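PDB 4ZKF: 2',5'-phosphodiesterase 12 from Homo sapiens, which belongs to the endonuclease/exonuclease/phosphatase family and carries magnesium ions in a domain of the DNase I-like fold. Local coordinates for residues 345-350 with 414-419; 242-247 with 291-296. All blocks are in the same frame, centred on the assembly; numbering follows the deposited sequence.

Contact 1 of 2, residues 345-350 with 414-419. With MG (magnesium ion), chain C.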
loop_
_atom_site.group_PDB
_atom_site.type_symbol
_atom_site.label_atom_id
_atom_site.label_comp_id
_atom_site.label_asym_id
_atom_site.label_seq_id
_atom_site.Cartn_x
_atom_site.Cartn_y
_atom_site.Cartn_z
ATOM N N ILE A 345 13.789 -4.269 -7.845
ATOM C CA ILE A 345 12.764 -3.238 -8.025
ATOM C C ILE A 345 12.766 -2.395 -6.766
ATOM O O ILE A 345 12.616 -2.947 -5.685
ATOM C CB ILE A 345 11.370 -3.856 -8.220
ATOM C CG1 ILE A 345 11.354 -4.729 -9.458
ATOM C CG2 ILE A 345 10.275 -2.775 -8.280
ATOM C CD1 ILE A 345 10.134 -5.647 -9.522
ATOM N N PHE A 346 12.927 -1.077 -6.884
ATOM C CA PHE A 346 13.022 -0.249 -5.687
ATOM C C PHE A 346 12.002 0.875 -5.785
ATOM O O PHE A 346 12.228 1.872 -6.464
ATOM C CB PHE A 346 14.474 0.236 -5.516
ATOM C CG PHE A 346 14.753 1.011 -4.234
ATOM C CD1 PHE A 346 13.773 1.239 -3.277
ATOM C CD2 PHE A 346 16.039 1.434 -3.969
ATOM C CE1 PHE A 346 14.056 1.948 -2.101
ATOM C CE2 PHE A 346 16.354 2.111 -2.817
ATOM C CZ PHE A 346 15.357 2.390 -1.880
ATOM N N CYS A 347 10.875 0.670 -5.100
ATOM C CA CYS A 347 9.760 1.607 -5.063
ATOM C C CYS A 347 9.936 2.608 -3.946
ATOM O O CYS A 347 10.573 2.312 -2.934
ATOM C CB CYS A 347 8.437 0.860 -4.851
ATOM S SG CYS A 347 7.952 -0.223 -6.211
ATOM N N GLY A 348 9.341 3.784 -4.086
ATOM C CA GLY A 348 9.275 4.644 -2.929
ATOM C C GLY A 348 8.799 6.049 -3.175
ATOM O O GLY A 348 8.691 6.505 -4.308
ATOM N N ASP A 349 8.498 6.723 -2.073
ATOM C CA ASP A 349 8.386 8.172 -2.067
ATOM C C ASP A 349 9.746 8.674 -1.620
ATOM O O ASP A 349 10.079 8.583 -0.440
ATOM C CB ASP A 349 7.280 8.641 -1.121
ATOM C CG ASP A 349 7.171 10.153 -1.049
ATOM O OD1 ASP A 349 8.049 10.868 -1.592
ATOM O OD2 ASP A 349 6.198 10.632 -0.442
ATOM N N PHE A 350 10.532 9.188 -2.567
ATOM C CA PHE A 350 11.917 9.531 -2.278
ATOM C C PHE A 350 12.053 10.990 -1.872
ATOM O O PHE A 350 13.139 11.431 -1.483
ATOM C CB PHE A 350 12.801 9.201 -3.479
ATOM C CG PHE A 350 12.881 7.721 -3.754
ATOM C CD1 PHE A 350 11.918 7.097 -4.529
ATOM C CD2 PHE A 350 13.873 6.951 -3.179
ATOM C CE1 PHE A 350 11.966 5.723 -4.764
ATOM C CE2 PHE A 350 13.926 5.580 -3.400
ATOM C CZ PHE A 350 12.970 4.967 -4.196
ATOM N N ASP A 414 8.109 10.486 -6.492
ATOM C CA ASP A 414 7.914 9.039 -6.417
ATOM C C ASP A 414 8.517 8.332 -7.617
ATOM O O ASP A 414 8.410 8.833 -8.742
ATOM C CB ASP A 414 6.423 8.717 -6.329
ATOM C CG ASP A 414 5.739 9.415 -5.164
ATOM O OD1 ASP A 414 5.766 8.871 -4.038
ATOM O OD2 ASP A 414 5.164 10.511 -5.362
ATOM N N TYR A 415 9.154 7.179 -7.393
ATOM C CA TYR A 415 9.725 6.420 -8.511
ATOM C C TYR A 415 9.593 4.933 -8.307
ATOM O O TYR A 415 9.537 4.461 -7.176
ATOM C CB TYR A 415 11.207 6.746 -8.717
ATOM C CG TYR A 415 11.495 8.228 -8.790
ATOM C CD1 TYR A 415 11.385 8.919 -9.989
ATOM C CD2 TYR A 415 11.849 8.927 -7.655
ATOM C CE1 TYR A 415 11.631 10.286 -10.050
ATOM C CE2 TYR A 415 12.093 10.285 -7.695
ATOM C CZ TYR A 415 11.991 10.957 -8.898
ATOM O OH TYR A 415 12.240 12.313 -8.919
ATOM N N ILE A 416 9.544 4.197 -9.414
ATOM C CA ILE A 416 9.779 2.764 -9.384
ATOM C C ILE A 416 11.107 2.535 -10.078
ATOM O O ILE A 416 11.167 2.521 -11.313
ATOM C CB ILE A 416 8.664 1.965 -10.081
ATOM C CG1 ILE A 416 7.320 2.222 -9.394
ATOM C CG2 ILE A 416 8.995 0.456 -10.071
ATOM C CD1 ILE A 416 6.140 1.659 -10.187
ATOM N N PHE A 417 12.183 2.409 -9.301
ATOM C CA PHE A 417 13.508 2.224 -9.895
ATOM C C PHE A 417 13.721 0.759 -10.234
ATOM O O PHE A 417 13.359 -0.123 -9.455
ATOM C CB PHE A 417 14.627 2.716 -8.955
ATOM C CG PHE A 417 14.676 4.210 -8.789
ATOM C CD1 PHE A 417 14.880 5.040 -9.882
ATOM C CD2 PHE A 417 14.535 4.785 -7.533
ATOM C CE1 PHE A 417 14.942 6.421 -9.726
ATOM C CE2 PHE A 417 14.594 6.169 -7.366
ATOM C CZ PHE A 417 14.790 6.985 -8.463
ATOM N N ILE A 418 14.289 0.492 -11.404
ATOM C CA ILE A 418 14.563 -0.891 -11.793
ATOM C C ILE A 418 15.999 -1.081 -12.273
ATOM O O ILE A 418 16.606 -0.183 -12.845
ATOM C CB ILE A 418 13.611 -1.385 -12.905
ATOM C CG1 ILE A 418 13.774 -0.557 -14.185
ATOM C CG2 ILE A 418 12.152 -1.365 -12.429
ATOM C CD1 ILE A 418 12.990 -1.133 -15.367
ATOM N N ASP A 419 16.532 -2.266 -12.015
ATOM C CA ASP A 419 17.820 -2.688 -12.562
ATOM C C ASP A 419 17.652 -2.886 -14.068
ATOM O O ASP A 419 17.014 -3.842 -14.513
ATOM C CB ASP A 419 18.279 -3.971 -11.860
ATOM C CG ASP A 419 19.514 -4.601 -12.496
ATOM O OD1 ASP A 419 20.143 -3.995 -13.393
ATOM O OD2 ASP A 419 19.859 -5.724 -12.066
HETATM MG MG MG C . 6.603 12.628 1.131
HETATM O O HOH W 1 4.042 13.031 0.984
#

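Contact 2 of 2, residues 242-247 with 291-296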
loop_
_atom_site.group_PDB
_atom_site.type_symbol
_atom_site.label_atom_id
_atom_site.label_comp_id
_atom_site.label_asym_id
_atom_site.label_seq_id
_atom_site.Cartn_x
_atom_site.Cartn_y
_atom_site.Cartn_z
ATOM N N SER A 242 -0.550 -15.977 -6.536
ATOM C CA SER A 242 -0.557 -16.878 -7.693
ATOM C C SER A 242 0.713 -16.743 -8.530
ATOM O O SER A 242 1.007 -17.622 -9.354
ATOM C CB SER A 242 -1.776 -16.632 -8.583
ATOM O OG SER A 242 -1.642 -15.421 -9.309
ATOM N N LYS A 243 1.469 -15.661 -8.323
ATOM C CA LYS A 243 2.711 -15.437 -9.059
ATOM C C LYS A 243 3.971 -15.410 -8.200
ATOM O O LYS A 243 5.073 -15.654 -8.706
ATOM C CB LYS A 243 2.611 -14.123 -9.851
ATOM C CG LYS A 243 1.542 -14.213 -10.942
ATOM C CD LYS A 243 1.338 -12.898 -11.672
ATOM C CE LYS A 243 2.321 -12.763 -12.805
ATOM N NZ LYS A 243 2.049 -11.555 -13.620
ATOM N N PHE A 244 3.825 -15.105 -6.914
ATOM C CA PHE A 244 4.988 -15.015 -6.032
ATOM C C PHE A 244 4.736 -15.574 -4.641
ATOM O O PHE A 244 3.612 -15.542 -4.149
ATOM C CB PHE A 244 5.438 -13.564 -5.875
ATOM C CG PHE A 244 5.953 -12.948 -7.140
ATOM C CD1 PHE A 244 7.213 -13.272 -7.619
ATOM C CD2 PHE A 244 5.176 -12.049 -7.851
ATOM C CE1 PHE A 244 7.690 -12.708 -8.790
ATOM C CE2 PHE A 244 5.650 -11.485 -9.025
ATOM C CZ PHE A 244 6.905 -11.809 -9.488
ATOM N N SER A 245 5.793 -16.055 -4.000
ATOM C CA SER A 245 5.733 -16.294 -2.563
ATOM C C SER A 245 6.829 -15.469 -1.879
ATOM O O SER A 245 7.834 -15.094 -2.494
ATOM C CB SER A 245 5.879 -17.785 -2.252
ATOM O OG SER A 245 7.095 -18.282 -2.773
ATOM N N LEU A 246 6.629 -15.156 -0.609
ATOM C CA LEU A 246 7.607 -14.366 0.121
ATOM C C LEU A 246 8.743 -15.264 0.612
ATOM O O LEU A 246 8.532 -16.120 1.475
ATOM C CB LEU A 246 6.946 -13.661 1.300
ATOM C CG LEU A 246 7.900 -12.820 2.157
ATOM C CD1 LEU A 246 8.603 -11.734 1.341
ATOM C CD2 LEU A 246 7.163 -12.211 3.332
ATOM N N LEU A 247 9.943 -15.066 0.076
ATOM C CA LEU A 247 11.069 -15.939 0.421
ATOM C C LEU A 247 11.824 -15.423 1.645
ATOM O O LEU A 247 12.096 -16.176 2.584
ATOM C CB LEU A 247 12.016 -16.089 -0.773
ATOM C CG LEU A 247 13.188 -17.076 -0.662
ATOM C CD1 LEU A 247 12.716 -18.509 -0.356
ATOM C CD2 LEU A 247 14.001 -17.061 -1.965
ATOM N N SER A 291 11.899 -7.101 0.510
ATOM C CA SER A 291 11.243 -8.398 0.442
ATOM C C SER A 291 11.744 -9.153 -0.770
ATOM O O SER A 291 11.607 -8.661 -1.890
ATOM C CB SER A 291 9.709 -8.228 0.364
ATOM O OG SER A 291 9.233 -7.391 1.413
ATOM N N VAL A 292 12.324 -10.339 -0.566
ATOM C CA VAL A 292 12.715 -11.165 -1.706
ATOM C C VAL A 292 11.601 -12.142 -2.030
ATOM O O VAL A 292 11.170 -12.921 -1.171
ATOM C CB VAL A 292 14.031 -11.911 -1.453
ATOM C CG1 VAL A 292 14.302 -12.889 -2.571
ATOM C CG2 VAL A 292 15.170 -10.898 -1.342
ATOM N N LEU A 293 11.130 -12.074 -3.273
ATOM C CA LEU A 293 10.002 -12.853 -3.739
ATOM C C LEU A 293 10.449 -13.963 -4.666
ATOM O O LEU A 293 11.286 -13.748 -5.536
ATOM C CB LEU A 293 8.988 -11.973 -4.468
ATOM C CG LEU A 293 8.450 -10.734 -3.761
ATOM C CD1 LEU A 293 7.410 -10.043 -4.654
ATOM C CD2 LEU A 293 7.854 -11.150 -2.434
ATOM N N GLN A 294 9.869 -15.143 -4.470
ATOM C CA GLN A 294 10.109 -16.299 -5.318
ATOM C C GLN A 294 8.981 -16.447 -6.332
ATOM O O GLN A 294 7.809 -16.471 -5.961
ATOM C CB GLN A 294 10.228 -17.563 -4.440
ATOM C CG GLN A 294 10.233 -18.882 -5.190
ATOM C CD GLN A 294 11.483 -19.056 -6.038
ATOM O OE1 GLN A 294 12.598 -18.940 -5.540
ATOM N NE2 GLN A 294 11.299 -19.345 -7.321
ATOM N N SER A 295 9.320 -16.529 -7.615
ATOM C CA SER A 295 8.304 -16.835 -8.614
ATOM C C SER A 295 7.703 -18.217 -8.413
ATOM O O SER A 295 8.426 -19.200 -8.256
ATOM C CB SER A 295 8.880 -16.748 -10.021
ATOM O OG SER A 295 7.925 -17.211 -10.950
ATOM N N THR A 296 6.382 -18.294 -8.438
ATOM C CA THR A 296 5.695 -19.577 -8.342
ATOM C C THR A 296 5.628 -20.275 -9.698
ATOM O O THR A 296 5.163 -21.408 -9.791
ATOM C CB THR A 296 4.275 -19.410 -7.841
ATOM O OG1 THR A 296 3.594 -18.515 -8.727
ATOM C CG2 THR A 296 4.271 -18.849 -6.416
HETATM O O HOH W 2 5.875 -15.275 -11.245
#

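Contact 1 of 2, residues 345-350 with 414-419
The ring of Phe350 folds back over Tyr415 and Phe417, covering one face of an antiparallel strand pair in one of the central sheets of the DNase I-like fold. Phe417 turns its edge to the face of Phe350, centroids 5.0 Å apart and planes at 64°, so a flat surface receives a rim of carbons. Tyr415 meets the same ring obliquely, its CD2 3.6 Å from Phe350 CD1, while its hydroxyl reaches Ser352 O. Room for this ring comes from Gly348, whose lack of a side chain leaves a hollow into which Phe350 CE1 settles, with Tyr415 O at the ring's edge. Beneath runs a ladder of four backbone bonds; Phe346 and Phe417 exchange two, and the one from Phe346 N to Phe417 O measures 2.8 Å. On the other face Ile345, Cys347 and Ile416 are compact enough to pack against Thr150 and Ser152 of strand 147-154: the CG2 methyls of Ile345 and Ile416 lie side by side 3.9 Å apart, and the sulfur of Cys347 lies against both CG1 and CG2 of Ile416. At the end of the pair Asp414, held through OD2 by Thr403 and His452, rests OD1 3.3 Å from Asp349 CB. Asp349 CG stands anti to the backbone N (chi1 178°), carrying the carboxylate past the strand end, where OD2, also hydrogen-bonded by Asn154 ND2, binds the magnesium ion at 2.6 Å.

Contact 2 of 2, residues 242-247 with 291-296
The ring of Phe244 packs against Leu293, crossing it at about a right angle: Leu293 CD1 sits over one ring face, and Leu293 CB is 3.8 Å from Phe244 CD1. Gln294 O lies at the ring's edge. A broad flat side chain suits this face, where Ile303 of the next strand also presses on Phe244. Gln294, on the opposite face, supplies two of the backbone bonds, each 2.8 Å, one from Gln294 N to Ser245 O and one from Ser245 N to Gln294 O, and its CB packs against Ser245 OG. These are antiparallel strands of the DNase I-like fold, twisted to 137° between their directions. A bend at chi2 (67°) turns the amide of Gln294 toward the next residue, so that NE2 bonds to Ser295 O at 3.0 Å, while OE1 takes a bond from Arg302. Thr296 closes the pair where the strands give way to loop, and its mixed side chain serves two roles. Its hydroxyl OG1 donates to Ser242 O at 2.8 Å, and its methyl CG2 rests 3.8 Å from Phe244 C. Lys243 O accepts from Thr296 N at 3.0 Å and from a water that also bonds to Ser295 OG, itself hydrogen-bonded to Lys297 N.

Overall arrangement
Both contacts belong to one mixed sheet, and strand 302-309 lies between them, pairing antiparallel with 287-295 on one side and parallel with 344-349 on the other. Their centres are 19 Å apart and their nearest atoms about 7 Å, so they do not touch and are joined through that strand. Contact 1 reaches the magnesium site through Asp349; His309, at the end of the intervening strand, and Asn351, just beyond 345-350, complete its protein residues. The side chain of Asp349 also lies about 5 Å from a second magnesium ion. Contact 2 adds none of these residues and extends the same sheet outward, its centre about 17 Å from that of the chain, against 14 Å for contact 1.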